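Putative aliphatic sulfonates-binding protein (Escherichia coli, PDB 2X26) probably serves as the periplasmic solute-binding component of an ABC transport system that takes up aliphatic sulfonates. Local coordinates at residues A[88-93]-A[146-151]. Numbering follows the deposited sequence. Where two conformers were deposited one is given.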
loop_
_atom_site.group_PDB
_atom_site.type_symbol
_atom_site.label_atom_id
_atom_site.label_comp_id
_atom_site.label_asym_id
_atom_site.label_seq_id
_atom_site.Cartn_x
_atom_site.Cartn_y
_atom_site.Cartn_z
ATOM N N VAL A 88 -4.628 9.430 9.978
ATOM C CA VAL A 88 -5.000 10.489 10.948
ATOM C C VAL A 88 -4.314 10.450 12.315
ATOM O O VAL A 88 -3.787 9.414 12.730
ATOM C CB VAL A 88 -6.528 10.447 11.179
ATOM C CG1 VAL A 88 -7.276 10.636 9.848
ATOM C CG2 VAL A 88 -6.937 9.106 11.894
ATOM N N ILE A 89 -4.323 11.596 13.007
ATOM C CA ILE A 89 -4.112 11.649 14.447
ATOM C C ILE A 89 -5.460 11.962 15.103
ATOM O O ILE A 89 -6.104 12.985 14.760
ATOM C CB ILE A 89 -3.084 12.748 14.805
ATOM C CG1 ILE A 89 -1.758 12.484 14.108
ATOM C CG2 ILE A 89 -2.901 12.868 16.349
ATOM C CD1 ILE A 89 -0.682 13.630 14.322
ATOM N N LEU A 90 -5.902 11.074 15.986
ATOM C CA LEU A 90 -7.158 11.244 16.684
ATOM C C LEU A 90 -6.957 11.696 18.092
ATOM O O LEU A 90 -6.048 11.230 18.782
ATOM C CB LEU A 90 -7.887 9.912 16.778
ATOM C CG LEU A 90 -8.370 9.260 15.491
ATOM C CD1 LEU A 90 -8.856 7.861 15.842
ATOM C CD2 LEU A 90 -9.517 10.086 14.813
ATOM N N VAL A 91 -7.861 12.552 18.538
ATOM C CA VAL A 91 -7.939 12.911 19.960
ATOM C C VAL A 91 -9.372 12.786 20.346
ATOM O O VAL A 91 -10.211 12.631 19.467
ATOM C CB VAL A 91 -7.443 14.359 20.239
ATOM C CG1 VAL A 91 -5.951 14.457 19.880
ATOM C CG2 VAL A 91 -8.230 15.377 19.361
ATOM N N ALA A 92 -9.673 12.854 21.646
ATOM C CA ALA A 92 -11.083 12.861 22.080
ATOM C C ALA A 92 -11.756 14.157 21.634
ATOM O O ALA A 92 -11.085 15.205 21.622
ATOM C CB ALA A 92 -11.166 12.675 23.628
ATOM N N GLU A 93 -13.048 14.133 21.258
ATOM C CA GLU A 93 -13.748 15.347 20.763
ATOM C C GLU A 93 -13.486 16.631 21.552
ATOM O O GLU A 93 -13.120 17.694 20.972
ATOM C CB GLU A 93 -15.257 15.104 20.719
ATOM C CG GLU A 93 -15.669 14.177 19.612
ATOM C CD GLU A 93 -17.161 13.882 19.597
ATOM O OE1 GLU A 93 -17.746 13.670 20.684
ATOM O OE2 GLU A 93 -17.737 13.845 18.481
ATOM N N ALA A 146 -7.021 0.226 22.840
ATOM C CA ALA A 146 -7.369 0.069 24.254
ATOM C C ALA A 146 -6.844 1.213 25.104
ATOM O O ALA A 146 -7.581 1.776 25.916
ATOM C CB ALA A 146 -6.875 -1.270 24.795
ATOM N N ALA A 147 -5.564 1.550 24.928
ATOM C CA ALA A 147 -4.944 2.586 25.709
ATOM C C ALA A 147 -5.655 3.924 25.533
ATOM O O ALA A 147 -5.856 4.657 26.510
ATOM C CB ALA A 147 -3.473 2.697 25.341
ATOM N N PHE A 148 -6.027 4.226 24.290
ATOM C CA PHE A 148 -6.724 5.461 23.931
ATOM C C PHE A 148 -8.117 5.485 24.593
ATOM O O PHE A 148 -8.491 6.495 25.205
ATOM C CB PHE A 148 -6.775 5.542 22.412
ATOM C CG PHE A 148 -7.364 6.815 21.854
ATOM C CD1 PHE A 148 -6.915 8.090 22.257
ATOM C CD2 PHE A 148 -8.336 6.731 20.870
ATOM C CE1 PHE A 148 -7.471 9.262 21.714
ATOM C CE2 PHE A 148 -8.894 7.892 20.315
ATOM C CZ PHE A 148 -8.460 9.158 20.722
ATOM N N GLN A 149 -8.851 4.370 24.514
ATOM C CA GLN A 149 -10.177 4.278 25.166
ATOM C C GLN A 149 -10.108 4.425 26.682
ATOM O O GLN A 149 -11.028 4.972 27.311
ATOM C CB GLN A 149 -10.889 2.979 24.798
ATOM C CG GLN A 149 -11.482 3.003 23.414
ATOM C CD GLN A 149 -11.862 1.621 22.946
ATOM O OE1 GLN A 149 -11.514 0.622 23.582
ATOM N NE2 GLN A 149 -12.562 1.549 21.815
ATOM N N GLN A 150 -9.010 3.977 27.270
ATOM C CA GLN A 150 -8.829 4.023 28.727
ATOM C C GLN A 150 -8.175 5.321 29.253
ATOM O O GLN A 150 -7.864 5.437 30.471
ATOM C CB GLN A 150 -8.034 2.808 29.138
ATOM C CG GLN A 150 -8.786 1.510 28.821
ATOM C CD GLN A 150 -7.889 0.312 28.897
ATOM O OE1 GLN A 150 -6.750 0.411 29.358
ATOM N NE2 GLN A 150 -8.368 -0.821 28.407
ATOM N N GLY A 151 -7.972 6.262 28.323
ATOM C CA GLY A 151 -7.386 7.593 28.599
ATOM C C GLY A 151 -5.933 7.495 29.014
ATOM O O GLY A 151 -5.440 8.377 29.704
#
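Phe148, in the last turn of helix 141-149, brings the far edge of its ring up to the backbone of strand 87-92 at Leu90, Val91 and Ala92. Its bond from CA to CB points toward the strand, and CG anti to the backbone N (chi1 -175°) carries the ring the same way. CB, CG and the two CD carbons have no partner on the strand within 4.2 Å; contact begins at CE1 and CE2. CE1 lies 3.8 Å from Leu90 O and also nears Val91 CA, while CE2, on the other flank, comes within 4.2 Å of Leu90 CB. CZ, the tip, makes the shortest contact, 3.7 Å from Leu90 O. Val91 C meets the ring at its edge, near the ring plane, whereas Leu90 O and Ala92 N, the latter 4.0 Å from CZ, approach obliquely. No hydrogen bond crosses; the contact is van der Waals. Cutting the side chain back to an alanine is likely to leave a gap along the backbone from Leu90 O to Ala92 N and strip Leu90 CB of its aromatic neighbour. Just beyond, Gly151 closes the helix in a Schellman motif, its N hydrogen-bonded to Phe148 O. In one lobe of the two-lobed periplasmic binding protein fold, strand 87-92 runs antiparallel between strands 155-159 and 172-177 of a mixed five-stranded sheet; Phe148 also touches Trp156 and Val172, joining helix 141-149 to three adjacent strands.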